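Local coordinates for protein NAD(P)H dehydrogenase (quinone) (Mycobacterium tuberculosis, PDB 1XDI) that probably reduces quinones such as menadione with NADH or NADPH, using one bound FAD per subunit of a homotetramer, at residues 51-56 with 88-93; 194-199 with 354-359; 43-48 with 96-101. All blocks are in the same frame, centred on the assembly; numbering follows the deposited sequence.

Contact 1 (51-56 with 88-93); sequences SKTFIA and ARVKTL. With FAD (flavin-adenine dinucleotide), chain C.
Thr-53 faces Val-90 and Leu-93 where two helices pass each other. Its methyl does most of the touching. CG2 stands anti to the backbone N (chi1 -44°, measured to OG1), which sends it across to the other helix. There Thr-53 CG2 meets Leu-93 CD1 at 3.7 Å, the two side chains reaching toward each other tip to tip. The same methyl lies over one face of the Arg-89 guanidinium, offset toward its rim. The hydroxyl OG1 turns back to its own helix and bonds to Val-49 O.

Val-90 is the residue nearest Thr-53 along the backbone, CA to CA 6.0 Å. Its CG2 rests 3.9 Å from Phe-54 N and comes near the ring plane of Phe-54 at the edge. The short helix segments run roughly antiparallel, at 140°, with axes 9.1 Å apart. They belong to the FAD-binding part of the pyridine nucleotide-disulfide oxidoreductase fold. Another side of helix 48-64 faces the flavin. There Lys-52 NZ donates to N5 of the isoalloxazine at 3.1 Å and weakly to O4.

Arg-89 is extended from CG to NE, which brings its end nearer to helix 48-64. Its NH1 bonds to Ser-57 OG, and its NH2 bonds to Met-394 O of the second subunit. Leu-93 also packs on Lys-393 of that subunit.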
loop_
_atom_site.group_PDB
_atom_site.type_symbol
_atom_site.label_atom_id
_atom_site.label_comp_id
_atom_site.label_asym_id
_atom_site.label_seq_id
_atom_site.Cartn_x
_atom_site.Cartn_y
_atom_site.Cartn_z
ATOM N N SER A 51 -7.002 -16.229 34.967
ATOM C CA SER A 51 -7.081 -14.863 35.534
ATOM C C SER A 51 -8.136 -14.005 34.811
ATOM O O SER A 51 -8.936 -13.323 35.476
ATOM C CB SER A 51 -5.740 -14.114 35.506
ATOM O OG SER A 51 -5.023 -14.353 34.297
ATOM N N LYS A 52 -8.159 -14.043 33.468
ATOM C CA LYS A 52 -9.133 -13.275 32.707
ATOM C C LYS A 52 -10.526 -13.763 33.025
ATOM O O LYS A 52 -11.456 -12.970 33.043
ATOM C CB LYS A 52 -8.880 -13.360 31.182
ATOM C CG LYS A 52 -7.883 -12.298 30.566
ATOM C CD LYS A 52 -6.448 -12.511 31.001
ATOM C CE LYS A 52 -5.922 -11.351 31.833
ATOM N NZ LYS A 52 -4.605 -11.665 32.465
ATOM N N THR A 53 -10.679 -15.056 33.281
ATOM C CA THR A 53 -11.997 -15.585 33.622
ATOM C C THR A 53 -12.344 -15.015 34.986
ATOM O O THR A 53 -13.375 -14.345 35.165
ATOM C CB THR A 53 -11.981 -17.107 33.690
ATOM O OG1 THR A 53 -11.250 -17.572 32.558
ATOM C CG2 THR A 53 -13.397 -17.719 33.633
ATOM N N PHE A 54 -11.467 -15.261 35.947
ATOM C CA PHE A 54 -11.650 -14.736 37.310
ATOM C C PHE A 54 -12.037 -13.258 37.283
ATOM O O PHE A 54 -12.999 -12.854 37.928
ATOM C CB PHE A 54 -10.353 -14.891 38.125
ATOM C CG PHE A 54 -10.501 -14.556 39.551
ATOM C CD1 PHE A 54 -11.145 -15.414 40.397
ATOM C CD2 PHE A 54 -10.034 -13.333 40.045
ATOM C CE1 PHE A 54 -11.338 -15.062 41.761
ATOM C CE2 PHE A 54 -10.225 -12.972 41.411
ATOM C CZ PHE A 54 -10.883 -13.839 42.268
ATOM N N ILE A 55 -11.285 -12.468 36.520
ATOM C CA ILE A 55 -11.506 -11.027 36.407
ATOM C C ILE A 55 -12.822 -10.676 35.750
ATOM O O ILE A 55 -13.425 -9.664 36.103
ATOM C CB ILE A 55 -10.337 -10.332 35.652
ATOM C CG1 ILE A 55 -9.094 -10.266 36.545
ATOM C CG2 ILE A 55 -10.722 -8.991 35.241
ATOM C CD1 ILE A 55 -7.856 -9.690 35.875
ATOM N N ALA A 56 -13.280 -11.515 34.828
ATOM C CA ALA A 56 -14.550 -11.268 34.135
ATOM C C ALA A 56 -15.729 -11.457 35.067
ATOM O O ALA A 56 -16.741 -10.767 34.948
ATOM C CB ALA A 56 -14.699 -12.200 32.948
ATOM N N ALA A 88 -15.043 -22.542 40.438
ATOM C CA ALA A 88 -15.521 -23.693 39.682
ATOM C C ALA A 88 -15.692 -23.307 38.199
ATOM O O ALA A 88 -15.529 -24.143 37.267
ATOM C CB ALA A 88 -16.810 -24.169 40.272
ATOM N N ARG A 89 -16.023 -22.034 37.982
ATOM C CA ARG A 89 -16.229 -21.556 36.630
ATOM C C ARG A 89 -14.870 -21.333 36.067
ATOM O O ARG A 89 -14.657 -21.450 34.856
ATOM C CB ARG A 89 -16.976 -20.263 36.596
ATOM C CG ARG A 89 -17.143 -19.796 35.228
ATOM C CD ARG A 89 -17.419 -18.291 35.195
ATOM N NE ARG A 89 -17.774 -17.860 33.847
ATOM C CZ ARG A 89 -17.626 -16.631 33.372
ATOM N NH1 ARG A 89 -17.119 -15.651 34.128
ATOM N NH2 ARG A 89 -17.987 -16.394 32.113
ATOM N N VAL A 90 -13.924 -21.028 36.946
ATOM C CA VAL A 90 -12.586 -20.808 36.460
ATOM C C VAL A 90 -11.987 -22.104 35.976
ATOM O O VAL A 90 -11.417 -22.128 34.895
ATOM C CB VAL A 90 -11.716 -20.154 37.526
ATOM C CG1 VAL A 90 -10.208 -20.238 37.181
ATOM C CG2 VAL A 90 -12.157 -18.744 37.632
ATOM N N LYS A 91 -12.131 -23.195 36.724
ATOM C CA LYS A 91 -11.507 -24.410 36.242
ATOM C C LYS A 91 -12.302 -24.899 35.062
ATOM O O LYS A 91 -11.761 -25.149 33.996
ATOM C CB LYS A 91 -11.445 -25.492 37.313
ATOM C CG LYS A 91 -11.050 -24.976 38.617
ATOM C CD LYS A 91 -9.649 -25.334 39.006
ATOM C CE LYS A 91 -9.236 -24.595 40.345
ATOM N NZ LYS A 91 -10.174 -24.818 41.565
ATOM N N THR A 92 -13.598 -25.002 35.250
ATOM C CA THR A 92 -14.479 -25.485 34.192
ATOM C C THR A 92 -14.280 -24.887 32.766
ATOM O O THR A 92 -14.158 -25.642 31.783
ATOM C CB THR A 92 -15.962 -25.353 34.690
ATOM O OG1 THR A 92 -16.424 -26.660 34.968
ATOM C CG2 THR A 92 -16.882 -24.650 33.661
ATOM N N LEU A 93 -14.269 -23.549 32.663
ATOM C CA LEU A 93 -14.048 -22.830 31.388
ATOM C C LEU A 93 -12.652 -23.160 30.832
ATOM O O LEU A 93 -12.454 -23.380 29.632
ATOM C CB LEU A 93 -14.111 -21.324 31.617
ATOM C CG LEU A 93 -14.033 -20.442 30.382
ATOM C CD1 LEU A 93 -14.933 -19.294 30.706
ATOM C CD2 LEU A 93 -12.625 -19.997 29.979
HETATM P PA FAD C . 3.029 -22.258 27.965
HETATM O O1A FAD C . 3.572 -21.873 29.336
HETATM O O2A FAD C . 1.624 -21.763 27.629
HETATM O O5B FAD C . 3.083 -23.781 27.939
HETATM C C5B FAD C . 4.161 -24.610 27.497
HETATM C C4B FAD C . 3.601 -25.960 27.891
HETATM O O4B FAD C . 4.451 -27.014 27.519
HETATM C C3B FAD C . 3.276 -26.229 29.456
HETATM O O3B FAD C . 1.914 -25.992 29.815
HETATM C C2B FAD C . 3.693 -27.599 29.714
HETATM O O2B FAD C . 2.694 -28.610 29.872
HETATM C C1B FAD C . 4.557 -27.995 28.544
HETATM N N9A FAD C . 5.892 -28.364 28.803
HETATM C C8A FAD C . 6.901 -27.843 29.588
HETATM N N7A FAD C . 8.010 -28.536 29.546
HETATM C C5A FAD C . 7.732 -29.565 28.696
HETATM C C6A FAD C . 8.462 -30.666 28.217
HETATM N N6A FAD C . 9.710 -30.898 28.570
HETATM N N1A FAD C . 7.837 -31.531 27.344
HETATM C C2A FAD C . 6.567 -31.342 26.950
HETATM N N3A FAD C . 5.777 -30.283 27.372
HETATM C C4A FAD C . 6.517 -29.453 28.276
HETATM N N1 FAD C . -0.381 -13.408 27.780
HETATM C C2 FAD C . -1.253 -12.727 26.976
HETATM O O2 FAD C . -1.060 -12.619 25.751
HETATM N N3 FAD C . -2.366 -12.151 27.545
HETATM C C4 FAD C . -2.708 -12.198 28.868
HETATM O O4 FAD C . -3.738 -11.643 29.249
HETATM C C4X FAD C . -1.853 -12.860 29.646
HETATM N N5 FAD C . -2.195 -12.929 31.026
HETATM C C5X FAD C . -1.289 -13.638 31.857
HETATM C C6 FAD C . -1.557 -13.777 33.236
HETATM C C7 FAD C . -0.686 -14.472 34.118
HETATM C C7M FAD C . -1.039 -14.600 35.620
HETATM C C8 FAD C . 0.507 -15.028 33.571
HETATM C C8M FAD C . 1.522 -15.774 34.423
HETATM C C9 FAD C . 0.789 -14.928 32.240
HETATM C C9A FAD C . -0.066 -14.277 31.357
HETATM N N10 FAD C . 0.174 -14.145 29.906
HETATM C C10 FAD C . -0.692 -13.472 29.091
HETATM C "C1'" FAD C . 1.328 -14.789 29.407
HETATM C "C2'" FAD C . 1.073 -15.987 28.541
HETATM O "O2'" FAD C . 0.240 -16.940 29.290
HETATM C "C3'" FAD C . 2.339 -16.675 28.115
HETATM O "O3'" FAD C . 3.037 -15.812 27.254
HETATM C "C4'" FAD C . 2.147 -17.936 27.295
HETATM O "O4'" FAD C . 1.454 -18.818 28.257
HETATM C "C5'" FAD C . 3.322 -18.705 26.937
HETATM O "O5'" FAD C . 2.928 -19.774 26.089
HETATM P P FAD C . 3.882 -20.921 25.630
HETATM O O1P FAD C . 3.113 -21.679 24.713
HETATM O O2P FAD C . 5.216 -20.464 25.183
HETATM O O3P FAD C . 4.078 -21.659 26.970
#

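Contact 2 (194-199 with 354-359); sequences GAEFVD and ATVFTR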
loop_
_atom_site.group_PDB
_atom_site.type_symbol
_atom_site.label_atom_id
_atom_site.label_comp_id
_atom_site.label_asym_id
_atom_site.label_seq_id
_atom_site.Cartn_x
_atom_site.Cartn_y
_atom_site.Cartn_z
ATOM N N GLY A 194 0.428 -8.549 38.979
ATOM C CA GLY A 194 0.026 -8.263 40.337
ATOM C C GLY A 194 -1.041 -7.180 40.175
ATOM O O GLY A 194 -2.080 -7.158 40.866
ATOM N N ALA A 195 -0.811 -6.273 39.225
ATOM C CA ALA A 195 -1.750 -5.193 39.054
ATOM C C ALA A 195 -3.126 -5.675 38.781
ATOM O O ALA A 195 -4.095 -5.153 39.359
ATOM C CB ALA A 195 -1.304 -4.255 37.956
ATOM N N GLU A 196 -3.219 -6.676 37.906
ATOM C CA GLU A 196 -4.519 -7.214 37.518
ATOM C C GLU A 196 -5.305 -7.848 38.687
ATOM O O GLU A 196 -6.520 -7.596 38.836
ATOM C CB GLU A 196 -4.358 -8.220 36.366
ATOM C CG GLU A 196 -3.950 -7.656 34.997
ATOM C CD GLU A 196 -3.694 -8.763 33.928
ATOM O OE1 GLU A 196 -3.711 -9.976 34.298
ATOM O OE2 GLU A 196 -3.457 -8.437 32.735
ATOM N N PHE A 197 -4.625 -8.625 39.524
ATOM C CA PHE A 197 -5.267 -9.289 40.657
ATOM C C PHE A 197 -5.623 -8.313 41.774
ATOM O O PHE A 197 -6.670 -8.453 42.397
ATOM C CB PHE A 197 -4.381 -10.438 41.197
ATOM C CG PHE A 197 -4.447 -11.697 40.359
ATOM C CD1 PHE A 197 -5.650 -12.362 40.155
ATOM C CD2 PHE A 197 -3.317 -12.223 39.786
ATOM C CE1 PHE A 197 -5.718 -13.545 39.390
ATOM C CE2 PHE A 197 -3.362 -13.399 39.023
ATOM C CZ PHE A 197 -4.571 -14.062 38.824
ATOM N N VAL A 198 -4.768 -7.321 42.033
ATOM C CA VAL A 198 -5.079 -6.355 43.043
ATOM C C VAL A 198 -6.425 -5.755 42.596
ATOM O O VAL A 198 -7.371 -5.626 43.393
ATOM C CB VAL A 198 -4.008 -5.263 43.070
ATOM C CG1 VAL A 198 -4.566 -3.956 43.722
ATOM C CG2 VAL A 198 -2.761 -5.779 43.762
ATOM N N ASP A 199 -6.521 -5.387 41.319
ATOM C CA ASP A 199 -7.737 -4.797 40.822
ATOM C C ASP A 199 -8.902 -5.770 40.981
ATOM O O ASP A 199 -9.955 -5.425 41.499
ATOM C CB ASP A 199 -7.522 -4.426 39.375
ATOM C CG ASP A 199 -8.692 -3.647 38.771
ATOM O OD1 ASP A 199 -9.884 -3.882 39.104
ATOM O OD2 ASP A 199 -8.421 -2.816 37.880
ATOM N N ALA A 354 -0.359 -4.966 23.281
ATOM C CA ALA A 354 -0.438 -5.616 24.577
ATOM C C ALA A 354 -1.389 -4.879 25.546
ATOM O O ALA A 354 -1.394 -3.628 25.612
ATOM C CB ALA A 354 0.955 -5.707 25.141
ATOM N N THR A 355 -2.213 -5.628 26.277
ATOM C CA THR A 355 -3.108 -4.960 27.199
ATOM C C THR A 355 -2.954 -5.491 28.603
ATOM O O THR A 355 -2.579 -6.637 28.771
ATOM C CB THR A 355 -4.579 -5.136 26.828
ATOM O OG1 THR A 355 -5.162 -6.074 27.735
ATOM C CG2 THR A 355 -4.767 -5.642 25.388
ATOM N N VAL A 356 -3.223 -4.639 29.598
ATOM C CA VAL A 356 -3.176 -4.980 31.032
ATOM C C VAL A 356 -4.640 -5.125 31.325
ATOM O O VAL A 356 -5.396 -4.211 31.041
ATOM C CB VAL A 356 -2.708 -3.783 31.931
ATOM C CG1 VAL A 356 -2.870 -4.143 33.415
ATOM C CG2 VAL A 356 -1.300 -3.411 31.655
ATOM N N PHE A 357 -5.060 -6.243 31.887
ATOM C CA PHE A 357 -6.498 -6.382 32.159
ATOM C C PHE A 357 -7.088 -5.852 33.508
ATOM O O PHE A 357 -7.603 -6.631 34.318
ATOM C CB PHE A 357 -6.922 -7.827 31.902
ATOM C CG PHE A 357 -7.033 -8.172 30.443
ATOM C CD1 PHE A 357 -8.191 -7.889 29.741
ATOM C CD2 PHE A 357 -5.966 -8.792 29.766
ATOM C CE1 PHE A 357 -8.282 -8.224 28.389
ATOM C CE2 PHE A 357 -6.063 -9.126 28.413
ATOM C CZ PHE A 357 -7.223 -8.839 27.733
ATOM N N THR A 358 -7.028 -4.524 33.705
ATOM C CA THR A 358 -7.553 -3.842 34.901
ATOM C C THR A 358 -8.927 -3.310 34.552
ATOM O O THR A 358 -9.484 -3.668 33.510
ATOM C CB THR A 358 -6.697 -2.633 35.222
ATOM O OG1 THR A 358 -5.955 -2.297 34.051
ATOM C CG2 THR A 358 -5.723 -2.910 36.332
ATOM N N ARG A 359 -9.511 -2.500 35.430
ATOM C CA ARG A 359 -10.770 -1.859 35.051
ATOM C C ARG A 359 -10.481 -0.397 35.353
ATOM O O ARG A 359 -10.253 0.001 36.507
ATOM C CB ARG A 359 -12.005 -2.388 35.805
ATOM C CG ARG A 359 -12.836 -3.421 34.944
ATOM C CD ARG A 359 -13.374 -4.693 35.711
ATOM N NE ARG A 359 -12.322 -5.228 36.578
ATOM C CZ ARG A 359 -12.529 -5.999 37.639
ATOM N NH1 ARG A 359 -13.782 -6.330 37.950
ATOM N NH2 ARG A 359 -11.498 -6.402 38.399
#
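Glu-196 holds CG beside its backbone N (chi1 -69°) and is extended beyond it, which carries the carboxylate to the backbone of Phe-357. Asp-199 instead has CG anti to its N (chi1 -174°) and reaches Arg-359. Phe-357 N donates to Glu-196 OE2 at 2.8 Å in a nearly straight bond, 170° at the hydrogen. The amide comes from above the carboxylate plane. OE2 also sits at the edge of the Phe-357 ring, in its plane. The other oxygen, OE1, forms a salt bridge with Lys-52.

Asp-199 is held at both oxygens. Arg-359 N bonds to Asp-199 OD2 at 2.7 Å, on the syn side but tilted out of the plane. Asp-199 OD1 takes Arg-359 NH2 at 3.1 Å in a salt bridge, with carboxylate and guanidinium planes nearly parallel. Arg-236 is a second charged partner of OD1. The side chain of Thr-358 crosses that of Asp-199 at about a right angle.

Phe-357 centres an inverse gamma turn. Glu-196 holds the turn at its central amide, and Asp-199 holds the residue after it. Both lie on helix 192-203, which probably starts in a Rossmann-type GxGxxG turn, where the nucleotide-binding region meets the dimerisation domain beside the flavin.

Contact 3 (43-48 with 96-101); sequences AVLDDC and AQSADI. With FAD (flavin-adenine dinucleotide), chain C.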
loop_
_atom_site.group_PDB
_atom_site.type_symbol
_atom_site.label_atom_id
_atom_site.label_comp_id
_atom_site.label_asym_id
_atom_site.label_seq_id
_atom_site.Cartn_x
_atom_site.Cartn_y
_atom_site.Cartn_z
ATOM N N ALA A 43 -0.840 -21.105 29.592
ATOM C CA ALA A 43 -1.583 -19.908 29.181
ATOM C C ALA A 43 -3.087 -20.124 29.333
ATOM O O ALA A 43 -3.823 -19.227 29.803
ATOM C CB ALA A 43 -1.295 -19.559 27.729
ATOM N N VAL A 44 -3.534 -21.308 28.911
ATOM C CA VAL A 44 -4.938 -21.689 28.942
ATOM C C VAL A 44 -5.396 -22.391 30.223
ATOM O O VAL A 44 -6.500 -22.169 30.720
ATOM C CB VAL A 44 -5.223 -22.625 27.756
ATOM C CG1 VAL A 44 -6.488 -23.488 27.993
ATOM C CG2 VAL A 44 -5.392 -21.826 26.562
ATOM N N LEU A 45 -4.556 -23.270 30.736
ATOM C CA LEU A 45 -4.893 -24.035 31.934
ATOM C C LEU A 45 -4.499 -23.404 33.286
ATOM O O LEU A 45 -5.060 -23.741 34.338
ATOM C CB LEU A 45 -4.246 -25.433 31.845
ATOM C CG LEU A 45 -4.877 -26.412 30.847
ATOM C CD1 LEU A 45 -4.163 -27.721 30.885
ATOM C CD2 LEU A 45 -6.340 -26.588 31.146
ATOM N N ASP A 46 -3.578 -22.448 33.247
ATOM C CA ASP A 46 -3.061 -21.921 34.480
ATOM C C ASP A 46 -3.050 -20.445 34.747
ATOM O O ASP A 46 -3.581 -19.961 35.761
ATOM C CB ASP A 46 -1.638 -22.429 34.615
ATOM C CG ASP A 46 -1.589 -23.853 35.082
ATOM O OD1 ASP A 46 -2.334 -24.138 36.051
ATOM O OD2 ASP A 46 -0.820 -24.676 34.520
ATOM N N ASP A 47 -2.380 -19.746 33.843
ATOM C CA ASP A 47 -2.197 -18.337 33.981
ATOM C C ASP A 47 -3.208 -17.423 33.274
ATOM O O ASP A 47 -4.121 -16.830 33.890
ATOM C CB ASP A 47 -0.795 -18.007 33.502
ATOM C CG ASP A 47 0.230 -19.077 33.850
ATOM O OD1 ASP A 47 0.289 -19.534 35.005
ATOM O OD2 ASP A 47 1.013 -19.444 32.948
ATOM N N CYS A 48 -3.025 -17.298 31.968
ATOM C CA CYS A 48 -3.844 -16.411 31.161
ATOM C C CYS A 48 -5.373 -16.616 31.147
ATOM O O CYS A 48 -6.107 -15.846 31.779
ATOM C CB CYS A 48 -3.298 -16.380 29.734
ATOM S SG CYS A 48 -4.251 -15.275 28.758
ATOM N N ALA A 96 -12.604 -26.369 29.030
ATOM C CA ALA A 96 -13.261 -26.384 27.724
ATOM C C ALA A 96 -12.373 -25.770 26.613
ATOM O O ALA A 96 -12.346 -26.218 25.472
ATOM C CB ALA A 96 -14.590 -25.648 27.829
ATOM N N GLN A 97 -11.645 -24.734 26.977
ATOM C CA GLN A 97 -10.742 -24.060 26.064
ATOM C C GLN A 97 -9.673 -25.087 25.682
ATOM O O GLN A 97 -9.218 -25.127 24.557
ATOM C CB GLN A 97 -10.121 -22.848 26.786
ATOM C CG GLN A 97 -9.740 -21.690 25.876
ATOM C CD GLN A 97 -10.610 -21.563 24.617
ATOM O OE1 GLN A 97 -11.838 -21.609 24.692
ATOM N NE2 GLN A 97 -9.959 -21.376 23.464
ATOM N N SER A 98 -9.287 -25.926 26.629
ATOM C CA SER A 98 -8.280 -26.914 26.383
ATOM C C SER A 98 -8.887 -28.020 25.537
ATOM O O SER A 98 -8.268 -28.550 24.618
ATOM C CB SER A 98 -7.831 -27.478 27.695
ATOM O OG SER A 98 -6.863 -28.466 27.464
ATOM N N ALA A 99 -10.114 -28.397 25.831
ATOM C CA ALA A 99 -10.714 -29.461 25.051
ATOM C C ALA A 99 -10.976 -29.072 23.577
ATOM O O ALA A 99 -10.813 -29.903 22.681
ATOM C CB ALA A 99 -11.979 -29.920 25.729
ATOM N N ASP A 100 -11.373 -27.818 23.340
ATOM C CA ASP A 100 -11.618 -27.344 21.988
ATOM C C ASP A 100 -10.352 -27.447 21.177
ATOM O O ASP A 100 -10.391 -27.971 20.075
ATOM C CB ASP A 100 -12.119 -25.899 21.983
ATOM C CG ASP A 100 -13.567 -25.785 22.454
ATOM O OD1 ASP A 100 -14.077 -26.772 22.994
ATOM O OD2 ASP A 100 -14.203 -24.725 22.299
ATOM N N ILE A 101 -9.225 -26.998 21.730
ATOM C CA ILE A 101 -7.944 -27.049 21.014
ATOM C C ILE A 101 -7.422 -28.470 20.751
ATOM O O ILE A 101 -6.871 -28.793 19.666
ATOM C CB ILE A 101 -6.839 -26.278 21.783
ATOM C CG1 ILE A 101 -7.351 -24.895 22.167
ATOM C CG2 ILE A 101 -5.550 -26.092 20.908
ATOM C CD1 ILE A 101 -6.339 -24.192 22.989
HETATM P PA FAD C . 3.029 -22.258 27.965
HETATM O O1A FAD C . 3.572 -21.873 29.336
HETATM O O2A FAD C . 1.624 -21.763 27.629
HETATM O O5B FAD C . 3.083 -23.781 27.939
HETATM C C5B FAD C . 4.161 -24.610 27.497
HETATM C C4B FAD C . 3.601 -25.960 27.891
HETATM O O4B FAD C . 4.451 -27.014 27.519
HETATM C C3B FAD C . 3.276 -26.229 29.456
HETATM O O3B FAD C . 1.914 -25.992 29.815
HETATM C C2B FAD C . 3.693 -27.599 29.714
HETATM O O2B FAD C . 2.694 -28.610 29.872
HETATM C C1B FAD C . 4.557 -27.995 28.544
HETATM N N9A FAD C . 5.892 -28.364 28.803
HETATM C C8A FAD C . 6.901 -27.843 29.588
HETATM N N7A FAD C . 8.010 -28.536 29.546
HETATM C C5A FAD C . 7.732 -29.565 28.696
HETATM C C6A FAD C . 8.462 -30.666 28.217
HETATM N N6A FAD C . 9.710 -30.898 28.570
HETATM N N1A FAD C . 7.837 -31.531 27.344
HETATM C C2A FAD C . 6.567 -31.342 26.950
HETATM N N3A FAD C . 5.777 -30.283 27.372
HETATM C C4A FAD C . 6.517 -29.453 28.276
HETATM N N1 FAD C . -0.381 -13.408 27.780
HETATM C C2 FAD C . -1.253 -12.727 26.976
HETATM O O2 FAD C . -1.060 -12.619 25.751
HETATM N N3 FAD C . -2.366 -12.151 27.545
HETATM C C4 FAD C . -2.708 -12.198 28.868
HETATM O O4 FAD C . -3.738 -11.643 29.249
HETATM C C4X FAD C . -1.853 -12.860 29.646
HETATM N N5 FAD C . -2.195 -12.929 31.026
HETATM C C5X FAD C . -1.289 -13.638 31.857
HETATM C C6 FAD C . -1.557 -13.777 33.236
HETATM C C7 FAD C . -0.686 -14.472 34.118
HETATM C C7M FAD C . -1.039 -14.600 35.620
HETATM C C8 FAD C . 0.507 -15.028 33.571
HETATM C C8M FAD C . 1.522 -15.774 34.423
HETATM C C9 FAD C . 0.789 -14.928 32.240
HETATM C C9A FAD C . -0.066 -14.277 31.357
HETATM N N10 FAD C . 0.174 -14.145 29.906
HETATM C C10 FAD C . -0.692 -13.472 29.091
HETATM C "C1'" FAD C . 1.328 -14.789 29.407
HETATM C "C2'" FAD C . 1.073 -15.987 28.541
HETATM O "O2'" FAD C . 0.240 -16.940 29.290
HETATM C "C3'" FAD C . 2.339 -16.675 28.115
HETATM O "O3'" FAD C . 3.037 -15.812 27.254
HETATM C "C4'" FAD C . 2.147 -17.936 27.295
HETATM O "O4'" FAD C . 1.454 -18.818 28.257
HETATM C "C5'" FAD C . 3.322 -18.705 26.937
HETATM O "O5'" FAD C . 2.928 -19.774 26.089
HETATM P P FAD C . 3.882 -20.921 25.630
HETATM O O1P FAD C . 3.113 -21.679 24.713
HETATM O O2P FAD C . 5.216 -20.464 25.183
HETATM O O3P FAD C . 4.078 -21.659 26.970
#
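Val-44 and Leu-45 make a small, mostly apolar contact with Gln-97, Ser-98 and Ile-101. It joins the short helix 41-45 to the long helix 83-107 in the FAD-binding region of the pyridine nucleotide-disulfide oxidoreductase fold. Helix 41-45 begins at a glycine-rich turn, probably of Rossmann type, and lies against the cofactor. The contact is on its far side.

Val-44 is the main piece. Its two methyls divide the work. CG1, anti to the backbone N (chi1 158°), meets Gln-97 CB at 3.9 Å and lies close to the backbone N of Ser-98. CG2 turns instead to Ile-101 CD1, more loosely, at 4.4 Å. The side chains of Val-44 and Gln-97 cross at about a right angle. Gln-97 meets Val-44 mainly with CB. Its chain bends at chi2 and its amide leads away to the second subunit, where OE1 accepts from Lys-393 NZ and NE2 donates to Thr-388 O. Asp-100 forms a salt bridge with the same lysine.

Leu-45 adds a lesser touch. Its CD2 comes to 3.9 Å from Ser-98 CB. The hydroxyl of Ser-98 bonds to Ile-39 O, which links helix 83-107 to the loop just before helix 41-45.

Segment 43-48 also lines the cofactor site. Cys-48 points its sulfur at the isoalloxazine, SG lying 3.4 Å from FAD C4. Asp-47 CB packs at 3.3 Å on C8 of the dimethylbenzene end, while its carboxylate bonds to Trp-172 and pairs with Arg-173. At the pyrophosphate, Ala-43 N donates to FAD O2A at 3.2 Å, with 160° at the hydrogen.

Overall arrangement
After the first FAD-binding turn near the N terminus, the chain lays helix 41-45 and then helix 48-64 against the cofactor. It returns along helix 83-107, which serves both contact 1 and contact 3. Contact 3 closes the outer loop, from 43-48 to 96-101, and contact 1 is nested inside it. Their centres are 11 Å apart. Contact 2 follows in series. It closes a much longer loop, from helix 192-203 to segment 354-359, and ties the nucleotide-binding region to the dimerisation domain. Contacts 1 and 2 touch directly, for instance where Ser-51 packs on Phe-197, whereas contacts 2 and 3 do not touch. All three contacts border the second subunit.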